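Local atomic coordinates of 5' nucleotidase family protein (PDB entry 4Q7F), a protein that is of undetermined function but belongs to the 5'-nucleotidase family, pairing a two-metal calcineurin-like phosphoesterase domain with a 5'-nucleotidase C-terminal domain. Residues W170-H175 with T389-A394; N382-P387 with C473-R478; Y114-L119 with I176-F181. One frame throughout, in Å; residues are numbered along the deposited sequence. Where two conformers were deposited one is given.

Interaction 1 of 3, residues W170-H175 with T389-A394; sequences WEQPEH and TFKVLA. With 3D1 ((2R,3S,5R)-5-(6-amino-9H-purin-9-yl)-tetrahydro-2-(hydroxymethyl)furan-3-ol), chain D.
Q172 sets its amide at a slant against the hydroxyl of T389. NE2 donates to T389 OG1 over 3.0 Å, nearly straight at 166°, and OG1 lies almost within the amide plane. Q172 was modelled in two conformers, and the bond, described for one, is doubtful in the other. A bend at chi2 (-77°) turns the amide toward T389, whose OG1 sits between its own backbone N and carbonyl carbon (chi1 55°) and whose CG2 also comes within 3.4 Å of NE2. K391 stays more distant, its NZ 4.4 Å from Q172 OE1. The contact spans the two-domain fold: 170-175 belongs to the calcineurin-like phosphoesterase part, while 389-394 runs into strand 390-396 of the C-terminal part. On the first side, E171 OE1 is gripped twice from opposite faces of the carboxylate, by H175 ND1 at 3.0 Å and by Q172 N at 2.8 Å; N113 holds OE2. The CB of Q172 lies over one face of the H175 ring. At the start of the segment, W170 offers a ring face to 3D1: C5' hovers 3.6 Å above the plane toward the rim, and CZ2 of W170 is 3.5 Å from 3D1 O5'.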
loop_
_atom_site.group_PDB
_atom_site.type_symbol
_atom_site.label_atom_id
_atom_site.label_comp_id
_atom_site.label_asym_id
_atom_site.label_seq_id
_atom_site.Cartn_x
_atom_site.Cartn_y
_atom_site.Cartn_z
ATOM N N TRP A 170 0.369 -5.607 9.687
ATOM C CA TRP A 170 1.391 -4.937 8.882
ATOM C C TRP A 170 2.301 -3.924 9.587
ATOM O O TRP A 170 3.499 -3.844 9.307
ATOM C CB TRP A 170 0.727 -4.135 7.734
ATOM C CG TRP A 170 -0.277 -4.896 6.894
ATOM C CD1 TRP A 170 -0.122 -6.153 6.346
ATOM C CD2 TRP A 170 -1.558 -4.429 6.471
ATOM N NE1 TRP A 170 -1.252 -6.495 5.632
ATOM C CE2 TRP A 170 -2.142 -5.449 5.692
ATOM C CE3 TRP A 170 -2.282 -3.237 6.681
ATOM C CZ2 TRP A 170 -3.410 -5.318 5.130
ATOM C CZ3 TRP A 170 -3.532 -3.119 6.125
ATOM C CH2 TRP A 170 -4.092 -4.149 5.372
ATOM N N GLU A 171 1.718 -3.149 10.474
ATOM C CA GLU A 171 2.398 -1.986 11.036
ATOM C C GLU A 171 3.364 -2.265 12.190
ATOM O O GLU A 171 3.280 -3.307 12.839
ATOM C CB GLU A 171 1.300 -0.976 11.472
ATOM C CG GLU A 171 1.812 0.408 11.834
ATOM C CD GLU A 171 2.652 0.987 10.711
ATOM O OE1 GLU A 171 3.899 1.040 10.886
ATOM O OE2 GLU A 171 2.072 1.285 9.638
ATOM N N GLN A 172 4.292 -1.330 12.406
ATOM C CA GLN A 172 5.205 -1.376 13.531
ATOM C C GLN A 172 4.325 -1.426 14.777
ATOM O O GLN A 172 3.399 -0.613 14.887
ATOM C CB GLN A 172 6.016 -0.084 13.610
ATOM C CG GLN A 172 6.944 0.215 12.453
ATOM C CD GLN A 172 8.209 -0.597 12.503
ATOM O OE1 GLN A 172 8.249 -1.670 13.103
ATOM N NE2 GLN A 172 9.257 -0.093 11.868
ATOM N N PRO A 173 4.589 -2.370 15.704
ATOM C CA PRO A 173 3.808 -2.456 16.963
ATOM C C PRO A 173 3.814 -1.148 17.758
ATOM O O PRO A 173 2.785 -0.720 18.260
ATOM C CB PRO A 173 4.528 -3.549 17.748
ATOM C CG PRO A 173 5.128 -4.405 16.712
ATOM C CD PRO A 173 5.567 -3.468 15.614
ATOM N N GLU A 174 4.966 -0.511 17.844
ATOM C CA GLU A 174 5.058 0.747 18.574
ATOM C C GLU A 174 4.184 1.854 17.964
ATOM O O GLU A 174 3.764 2.753 18.680
ATOM C CB GLU A 174 6.519 1.212 18.762
ATOM C CG GLU A 174 7.424 1.263 17.536
ATOM C CD GLU A 174 8.055 -0.089 17.158
ATOM O OE1 GLU A 174 7.368 -1.125 17.154
ATOM O OE2 GLU A 174 9.253 -0.107 16.829
ATOM N N HIS A 175 3.890 1.782 16.661
ATOM C CA HIS A 175 3.057 2.794 16.018
ATOM C C HIS A 175 1.564 2.668 16.302
ATOM O O HIS A 175 0.834 3.640 16.135
ATOM C CB HIS A 175 3.242 2.838 14.500
ATOM C CG HIS A 175 4.615 3.222 14.068
ATOM N ND1 HIS A 175 5.071 3.022 12.783
ATOM C CD2 HIS A 175 5.656 3.729 14.762
ATOM C CE1 HIS A 175 6.318 3.443 12.693
ATOM N NE2 HIS A 175 6.700 3.859 13.883
ATOM N N THR A 389 11.740 -1.710 9.081
ATOM C CA THR A 389 12.905 -1.963 9.904
ATOM C C THR A 389 12.989 -3.488 9.869
ATOM O O THR A 389 12.203 -4.138 9.159
ATOM C CB THR A 389 12.754 -1.426 11.318
ATOM O OG1 THR A 389 11.561 -1.966 11.873
ATOM C CG2 THR A 389 12.651 0.117 11.312
ATOM N N PHE A 390 13.912 -4.069 10.621
ATOM C CA PHE A 390 14.082 -5.530 10.578
ATOM C C PHE A 390 14.084 -6.219 11.929
ATOM O O PHE A 390 14.335 -5.623 12.972
ATOM C CB PHE A 390 15.345 -5.837 9.787
ATOM C CG PHE A 390 15.337 -5.215 8.429
ATOM C CD1 PHE A 390 15.768 -3.901 8.252
ATOM C CD2 PHE A 390 14.790 -5.896 7.340
ATOM C CE1 PHE A 390 15.711 -3.306 7.000
ATOM C CE2 PHE A 390 14.723 -5.302 6.087
ATOM C CZ PHE A 390 15.190 -4.018 5.917
ATOM N N LYS A 391 13.804 -7.518 11.899
ATOM C CA LYS A 391 13.790 -8.286 13.094
ATOM C C LYS A 391 14.399 -9.651 12.850
ATOM O O LYS A 391 14.155 -10.277 11.797
ATOM C CB LYS A 391 12.372 -8.415 13.645
ATOM C CG LYS A 391 11.890 -7.166 14.386
ATOM C CD LYS A 391 10.526 -7.384 15.003
ATOM C CE LYS A 391 10.185 -6.288 15.997
ATOM N NZ LYS A 391 10.214 -4.928 15.365
ATOM N N VAL A 392 15.231 -10.081 13.789
ATOM C CA VAL A 392 15.786 -11.442 13.732
ATOM C C VAL A 392 14.888 -12.271 14.618
ATOM O O VAL A 392 14.658 -11.928 15.761
ATOM C CB VAL A 392 17.241 -11.540 14.169
ATOM C CG1 VAL A 392 17.710 -12.991 14.047
ATOM C CG2 VAL A 392 18.096 -10.660 13.295
ATOM N N LEU A 393 14.343 -13.333 14.046
ATOM C CA LEU A 393 13.416 -14.202 14.737
ATOM C C LEU A 393 13.961 -15.592 14.881
ATOM O O LEU A 393 14.621 -16.070 13.997
ATOM C CB LEU A 393 12.128 -14.304 13.909
ATOM C CG LEU A 393 11.437 -12.967 13.648
ATOM C CD1 LEU A 393 10.131 -13.234 12.889
ATOM C CD2 LEU A 393 11.193 -12.246 14.947
ATOM N N ALA A 394 13.624 -16.236 15.994
ATOM C CA ALA A 394 14.023 -17.603 16.268
ATOM C C ALA A 394 12.881 -18.489 15.824
ATOM O O ALA A 394 11.744 -18.357 16.328
ATOM C CB ALA A 394 14.291 -17.771 17.749
HETATM O "O5'" 3D1 D . -2.241 -5.265 1.879
HETATM C "C5'" 3D1 D . -0.864 -4.990 2.116
HETATM C "C4'" 3D1 D . -0.615 -3.492 2.152
HETATM O "O4'" 3D1 D . 0.700 -3.312 2.655
HETATM C "C1'" 3D1 D . 1.586 -2.801 1.655
HETATM N N9 3D1 D . 2.887 -3.520 1.739
HETATM C C4 3D1 D . 3.840 -3.142 2.580
HETATM N N3 3D1 D . 3.940 -2.147 3.490
HETATM C C2 3D1 D . 5.060 -2.003 4.222
HETATM N N1 3D1 D . 6.129 -2.835 4.105
HETATM C C6 3D1 D . 6.155 -3.870 3.234
HETATM N N6 3D1 D . 7.245 -4.682 3.153
HETATM C C5 3D1 D . 4.951 -4.092 2.405
HETATM N N7 3D1 D . 4.563 -4.961 1.448
HETATM C C8 3D1 D . 3.309 -4.619 1.058
HETATM C "C2'" 3D1 D . 0.843 -2.890 0.329
HETATM C "C3'" 3D1 D . -0.596 -2.790 0.800
HETATM O "O3'" 3D1 D . -0.927 -1.394 0.963
#

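Interaction 2 of 3, residues N382-P387 with C473-R478; sequences NNYPFP and CVNNYR. With 3D1 ((2R,3S,5R)-5-(6-amino-9H-purin-9-yl)-tetrahydro-2-(hydroxymethyl)furan-3-ol), chain D.
Y384 brings its hydroxyl up beside N475, OH 3.6 Å from both CB and ND2, the two side chains slanting across each other with ring and amide planes 87° apart. A water links the two as well: it accepts from N475 ND2 at 3.0 Å and is hydrogen-bonded to Y384 OH. That hydroxyl has a further partner in N388 OD1, and N388 ND2 is bonded in turn to 3D1, which makes Y384 a second-shell residue of the pocket. N475 is the N-cap residue of helix 476-479, and its OD1 accepts from R478 N at 2.7 Å (N-H...O 173°), while ND2 comes within 3.8 Å of the amino nitrogen 3D1 N6, a packing distance. Between the segments the purine is sandwiched by two aromatic faces. F386 lies on one side, its CD1 3.5 Å from 3D1 C2; on the other, 3D1 C5 is centred 3.4 Å above the ring of Y477. In Y477, CG stands anti to the backbone N (chi1 -176°), which swings the ring out from the helix start so that its face lies against the purine. The 382-387 segment leaves helix 377-383 and heads for strand 390-396; the 473-478 segment passes from strand 469-475, flanked in the sheet by 359-363 and 390-396, into helix 476-479.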
loop_
_atom_site.group_PDB
_atom_site.type_symbol
_atom_site.label_atom_id
_atom_site.label_comp_id
_atom_site.label_asym_id
_atom_site.label_seq_id
_atom_site.Cartn_x
_atom_site.Cartn_y
_atom_site.Cartn_z
ATOM N N ASN A 382 13.818 3.293 -4.994
ATOM C CA ASN A 382 13.088 2.426 -5.914
ATOM C C ASN A 382 13.248 0.969 -5.569
ATOM O O ASN A 382 12.315 0.187 -5.739
ATOM C CB ASN A 382 13.508 2.685 -7.376
ATOM C CG ASN A 382 12.937 3.981 -7.909
ATOM O OD1 ASN A 382 11.859 4.388 -7.498
ATOM N ND2 ASN A 382 13.640 4.628 -8.823
ATOM N N ASN A 383 14.421 0.601 -5.081
ATOM C CA ASN A 383 14.661 -0.802 -4.682
ATOM C C ASN A 383 14.126 -1.156 -3.288
ATOM O O ASN A 383 13.856 -2.307 -3.018
ATOM C CB ASN A 383 16.121 -1.133 -4.853
ATOM C CG ASN A 383 16.482 -1.277 -6.319
ATOM O OD1 ASN A 383 16.129 -2.272 -6.948
ATOM N ND2 ASN A 383 17.154 -0.283 -6.875
ATOM N N TYR A 384 13.949 -0.167 -2.426
ATOM C CA TYR A 384 13.350 -0.422 -1.103
ATOM C C TYR A 384 12.402 0.731 -0.820
ATOM O O TYR A 384 12.767 1.638 -0.090
ATOM C CB TYR A 384 14.402 -0.535 0.028
ATOM C CG TYR A 384 13.880 -1.466 1.080
ATOM C CD1 TYR A 384 12.871 -1.074 1.940
ATOM C CD2 TYR A 384 14.292 -2.796 1.111
ATOM C CE1 TYR A 384 12.343 -1.959 2.858
ATOM C CE2 TYR A 384 13.759 -3.684 2.024
ATOM C CZ TYR A 384 12.786 -3.261 2.885
ATOM O OH TYR A 384 12.226 -4.125 3.781
ATOM N N PRO A 385 11.167 0.669 -1.348
ATOM C CA PRO A 385 10.232 1.790 -1.229
ATOM C C PRO A 385 9.366 1.831 0.031
ATOM O O PRO A 385 8.487 2.673 0.107
ATOM C CB PRO A 385 9.338 1.619 -2.460
ATOM C CG PRO A 385 9.284 0.132 -2.657
ATOM C CD PRO A 385 10.573 -0.444 -2.116
ATOM N N PHE A 386 9.611 0.954 1.003
ATOM C CA PHE A 386 8.830 1.001 2.233
ATOM C C PHE A 386 9.700 1.381 3.418
ATOM O O PHE A 386 10.901 1.086 3.431
ATOM C CB PHE A 386 8.142 -0.334 2.478
ATOM C CG PHE A 386 7.105 -0.664 1.453
ATOM C CD1 PHE A 386 5.881 0.008 1.441
ATOM C CD2 PHE A 386 7.332 -1.645 0.508
ATOM C CE1 PHE A 386 4.921 -0.288 0.493
ATOM C CE2 PHE A 386 6.369 -1.953 -0.434
ATOM C CZ PHE A 386 5.166 -1.279 -0.444
ATOM N N PRO A 387 9.101 2.005 4.444
ATOM C CA PRO A 387 9.898 2.334 5.624
ATOM C C PRO A 387 9.932 1.171 6.648
ATOM O O PRO A 387 9.545 1.319 7.808
ATOM C CB PRO A 387 9.209 3.588 6.154
ATOM C CG PRO A 387 7.771 3.435 5.752
ATOM C CD PRO A 387 7.732 2.558 4.532
ATOM N N CYS A 473 16.438 -13.181 9.603
ATOM C CA CYS A 473 16.225 -11.726 9.513
ATOM C C CYS A 473 15.095 -11.481 8.523
ATOM O O CYS A 473 15.190 -11.860 7.330
ATOM C CB CYS A 473 17.490 -11.035 9.018
ATOM S SG CYS A 473 17.366 -9.249 9.026
ATOM N N VAL A 474 14.009 -10.875 9.008
ATOM C CA VAL A 474 12.883 -10.527 8.168
ATOM C C VAL A 474 12.562 -9.054 8.395
ATOM O O VAL A 474 13.042 -8.438 9.364
ATOM C CB VAL A 474 11.646 -11.391 8.459
ATOM C CG1 VAL A 474 12.031 -12.867 8.424
ATOM C CG2 VAL A 474 11.026 -11.038 9.809
ATOM N N ASN A 475 11.779 -8.456 7.499
ATOM C CA ASN A 475 11.382 -7.041 7.739
ATOM C C ASN A 475 10.217 -6.960 8.737
ATOM O O ASN A 475 9.584 -7.983 9.030
ATOM C CB ASN A 475 11.111 -6.310 6.442
ATOM C CG ASN A 475 9.902 -6.841 5.683
ATOM O OD1 ASN A 475 8.853 -7.107 6.245
ATOM N ND2 ASN A 475 10.030 -6.894 4.387
ATOM N N ASN A 476 9.920 -5.769 9.252
ATOM C CA ASN A 476 8.875 -5.649 10.276
ATOM C C ASN A 476 7.490 -6.040 9.777
ATOM O O ASN A 476 6.651 -6.516 10.563
ATOM C CB ASN A 476 8.823 -4.258 10.876
ATOM C CG ASN A 476 8.343 -3.228 9.905
ATOM O OD1 ASN A 476 9.047 -2.873 8.966
ATOM N ND2 ASN A 476 7.149 -2.722 10.133
ATOM N N TYR A 477 7.270 -5.857 8.478
ATOM C CA TYR A 477 5.994 -6.211 7.835
ATOM C C TYR A 477 5.819 -7.707 7.974
ATOM O O TYR A 477 4.797 -8.186 8.464
ATOM C CB TYR A 477 6.037 -5.808 6.347
ATOM C CG TYR A 477 4.780 -6.018 5.549
ATOM C CD1 TYR A 477 3.754 -5.076 5.583
ATOM C CD2 TYR A 477 4.644 -7.115 4.709
ATOM C CE1 TYR A 477 2.605 -5.242 4.844
ATOM C CE2 TYR A 477 3.497 -7.296 3.945
ATOM C CZ TYR A 477 2.483 -6.346 4.018
ATOM O OH TYR A 477 1.353 -6.489 3.265
ATOM N N ARG A 478 6.829 -8.450 7.533
ATOM C CA ARG A 478 6.792 -9.900 7.674
ATOM C C ARG A 478 6.678 -10.366 9.135
ATOM O O ARG A 478 5.946 -11.310 9.409
ATOM C CB ARG A 478 8.024 -10.520 7.057
ATOM C CG ARG A 478 8.015 -10.509 5.561
ATOM C CD ARG A 478 7.087 -11.562 4.980
ATOM N NE ARG A 478 7.255 -11.553 3.536
ATOM C CZ ARG A 478 6.517 -10.870 2.668
ATOM N NH1 ARG A 478 5.461 -10.138 3.045
ATOM N NH2 ARG A 478 6.843 -10.931 1.394
HETATM O "O5'" 3D1 D . -2.241 -5.265 1.879
HETATM C "C5'" 3D1 D . -0.864 -4.990 2.116
HETATM C "C4'" 3D1 D . -0.615 -3.492 2.152
HETATM O "O4'" 3D1 D . 0.700 -3.312 2.655
HETATM C "C1'" 3D1 D . 1.586 -2.801 1.655
HETATM N N9 3D1 D . 2.887 -3.520 1.739
HETATM C C4 3D1 D . 3.840 -3.142 2.580
HETATM N N3 3D1 D . 3.940 -2.147 3.490
HETATM C C2 3D1 D . 5.060 -2.003 4.222
HETATM N N1 3D1 D . 6.129 -2.835 4.105
HETATM C C6 3D1 D . 6.155 -3.870 3.234
HETATM N N6 3D1 D . 7.245 -4.682 3.153
HETATM C C5 3D1 D . 4.951 -4.092 2.405
HETATM N N7 3D1 D . 4.563 -4.961 1.448
HETATM C C8 3D1 D . 3.309 -4.619 1.058
HETATM C "C2'" 3D1 D . 0.843 -2.890 0.329
HETATM C "C3'" 3D1 D . -0.596 -2.790 0.800
HETATM O "O3'" 3D1 D . -0.927 -1.394 0.963
HETATM O O HOH W 1 12.659 -6.437 3.077
#

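Interaction 3 of 3, residues Y114-L119 with I176-F181; sequences YGLPYL and IQSLTF
L116 extends from the first turn of helix 116-125 to S178 and L179, two residues of a type I beta turn (I176 to L179) that feeds the edge strand 179-181 of a small antiparallel sheet. All of the close approach is made by one methyl, L116 CD2, which lies 4.0 Å from L179 CD2 and 3.9 Å from S178 OG. L116 is stretched out for this: CG is anti to the backbone N (chi1 -164°), and with chi2 at 57° it is CD2, not CD1, that continues the zigzag away from CA. L179 is arranged the other way round. Its CG stands anti to the carbonyl carbon (chi1 -50°) and CD1 continues the chain, whereas CD2, the branch folded back toward CA, meets the leucine opposite. The two leucines cross at a slant, meeting CD2 to CD2. S178 OG rests against the same L116 methyl as a van der Waals neighbour, and E137 of strand 135-137 is touched by L116, S178 and L179 alike. Both backbones are pinned locally: G115, at the N-cap position, gives its O to L119 N at 3.2 Å, and the turn is closed by L179 N on I176 O at 2.9 Å. Further along the same segment, I176 CB lies in the plane of the F181 ring, at its edge, 3.9 Å from CZ.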
loop_
_atom_site.group_PDB
_atom_site.type_symbol
_atom_site.label_atom_id
_atom_site.label_comp_id
_atom_site.label_asym_id
_atom_site.label_seq_id
_atom_site.Cartn_x
_atom_site.Cartn_y
_atom_site.Cartn_z
ATOM N N TYR A 114 4.684 6.119 9.717
ATOM C CA TYR A 114 5.722 6.957 10.314
ATOM C C TYR A 114 5.481 7.277 11.780
ATOM O O TYR A 114 6.107 8.187 12.327
ATOM C CB TYR A 114 5.835 8.269 9.531
ATOM C CG TYR A 114 6.184 8.103 8.063
ATOM C CD1 TYR A 114 7.418 7.601 7.678
ATOM C CD2 TYR A 114 5.285 8.473 7.067
ATOM C CE1 TYR A 114 7.748 7.462 6.346
ATOM C CE2 TYR A 114 5.603 8.342 5.727
ATOM C CZ TYR A 114 6.832 7.843 5.368
ATOM O OH TYR A 114 7.150 7.723 4.027
ATOM N N GLY A 115 4.581 6.541 12.423
ATOM C CA GLY A 115 4.287 6.768 13.830
ATOM C C GLY A 115 3.008 7.540 14.086
ATOM O O GLY A 115 2.544 8.311 13.241
ATOM N N LEU A 116 2.448 7.353 15.284
ATOM C CA LEU A 116 1.204 7.982 15.633
ATOM C C LEU A 116 1.318 9.501 15.794
ATOM O O LEU A 116 0.428 10.214 15.344
ATOM C CB LEU A 116 0.589 7.317 16.865
ATOM C CG LEU A 116 -0.888 7.633 17.105
ATOM C CD1 LEU A 116 -1.710 7.234 15.889
ATOM C CD2 LEU A 116 -1.412 6.930 18.364
ATOM N N PRO A 117 2.405 10.005 16.434
ATOM C CA PRO A 117 2.568 11.452 16.572
ATOM C C PRO A 117 2.669 12.180 15.225
ATOM O O PRO A 117 2.141 13.285 15.077
ATOM C CB PRO A 117 3.881 11.599 17.362
ATOM C CG PRO A 117 4.039 10.322 18.082
ATOM C CD PRO A 117 3.433 9.266 17.189
ATOM N N TYR A 118 3.354 11.576 14.265
ATOM C CA TYR A 118 3.471 12.154 12.937
ATOM C C TYR A 118 2.060 12.254 12.319
ATOM O O TYR A 118 1.683 13.297 11.815
ATOM C CB TYR A 118 4.399 11.311 12.085
ATOM C CG TYR A 118 4.707 11.881 10.722
ATOM C CD1 TYR A 118 5.695 12.854 10.554
ATOM C CD2 TYR A 118 4.048 11.417 9.598
ATOM C CE1 TYR A 118 5.987 13.354 9.297
ATOM C CE2 TYR A 118 4.344 11.892 8.353
ATOM C CZ TYR A 118 5.303 12.866 8.203
ATOM O OH TYR A 118 5.567 13.329 6.937
ATOM N N LEU A 119 1.265 11.189 12.448
ATOM C CA LEU A 119 -0.108 11.185 11.928
ATOM C C LEU A 119 -0.982 12.238 12.620
ATOM O O LEU A 119 -1.642 13.047 11.951
ATOM C CB LEU A 119 -0.741 9.809 12.079
ATOM C CG LEU A 119 -2.193 9.694 11.606
ATOM C CD1 LEU A 119 -2.341 10.152 10.155
ATOM C CD2 LEU A 119 -2.712 8.278 11.778
ATOM N N ILE A 176 1.112 1.498 16.741
ATOM C CA ILE A 176 -0.316 1.290 16.973
ATOM C C ILE A 176 -0.677 0.747 18.346
ATOM O O ILE A 176 -1.825 0.383 18.566
ATOM C CB ILE A 176 -0.903 0.301 15.944
ATOM C CG1 ILE A 176 -0.220 -1.076 16.076
ATOM C CG2 ILE A 176 -0.712 0.824 14.540
ATOM C CD1 ILE A 176 -0.827 -2.145 15.197
ATOM N N GLN A 177 0.291 0.710 19.256
ATOM C CA GLN A 177 0.122 0.081 20.590
ATOM C C GLN A 177 -1.096 0.499 21.433
ATOM O O GLN A 177 -1.606 -0.307 22.215
ATOM C CB GLN A 177 1.444 0.173 21.406
ATOM C CG GLN A 177 1.989 1.584 21.653
ATOM C CD GLN A 177 1.228 2.357 22.719
ATOM O OE1 GLN A 177 0.664 1.774 23.649
ATOM N NE2 GLN A 177 1.239 3.678 22.610
ATOM N N SER A 178 -1.564 1.732 21.271
ATOM C CA SER A 178 -2.706 2.243 22.034
ATOM C C SER A 178 -4.022 2.178 21.259
ATOM O O SER A 178 -5.063 2.642 21.744
ATOM C CB SER A 178 -2.445 3.704 22.403
ATOM O OG SER A 178 -2.274 4.490 21.229
ATOM N N LEU A 179 -3.988 1.581 20.073
ATOM C CA LEU A 179 -5.149 1.571 19.207
ATOM C C LEU A 179 -5.891 0.259 19.174
ATOM O O LEU A 179 -5.313 -0.802 19.365
ATOM C CB LEU A 179 -4.720 1.915 17.757
ATOM C CG LEU A 179 -3.855 3.171 17.566
ATOM C CD1 LEU A 179 -3.599 3.398 16.080
ATOM C CD2 LEU A 179 -4.487 4.395 18.192
ATOM N N THR A 180 -7.171 0.361 18.855
ATOM C CA THR A 180 -8.056 -0.776 18.701
ATOM C C THR A 180 -8.724 -0.650 17.327
ATOM O O THR A 180 -9.309 0.400 17.014
ATOM C CB THR A 180 -9.120 -0.769 19.797
ATOM O OG1 THR A 180 -8.462 -0.741 21.067
ATOM C CG2 THR A 180 -10.013 -2.002 19.702
ATOM N N PHE A 181 -8.634 -1.711 16.523
ATOM C CA PHE A 181 -9.195 -1.737 15.172
ATOM C C PHE A 181 -10.431 -2.607 15.100
ATOM O O PHE A 181 -10.353 -3.819 15.254
ATOM C CB PHE A 181 -8.150 -2.256 14.184
ATOM C CG PHE A 181 -6.865 -1.510 14.250
ATOM C CD1 PHE A 181 -5.910 -1.840 15.208
ATOM C CD2 PHE A 181 -6.614 -0.459 13.398
ATOM C CE1 PHE A 181 -4.727 -1.125 15.303
ATOM C CE2 PHE A 181 -5.437 0.260 13.488
ATOM C CZ PHE A 181 -4.490 -0.077 14.435
#

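From the N terminus, helix 116-125 opens interaction 3, and 170-175 opens interaction 1 just before 176-181 closes interaction 3, a loop within the calcineurin-like part. Interaction 2 then opens at 382-387, interaction 1 closes at 389-394 and interaction 2 at 473-478. Interaction 1 thus crosses both others, while interactions 3 and 2 follow in series; none nests. Interaction 1, the longest of the three closures, joins the calcineurin-like part to the C-terminal part; P387 CG on Y114 CE1 adds a second touch. Interactions 1 and 2 share a sheet, where K391 N probably donates to V474 O (2.8 Å) between neighbouring strands, and both border 3D1. H175 CD2 packs 3.5 Å from G115 CA of interaction 3.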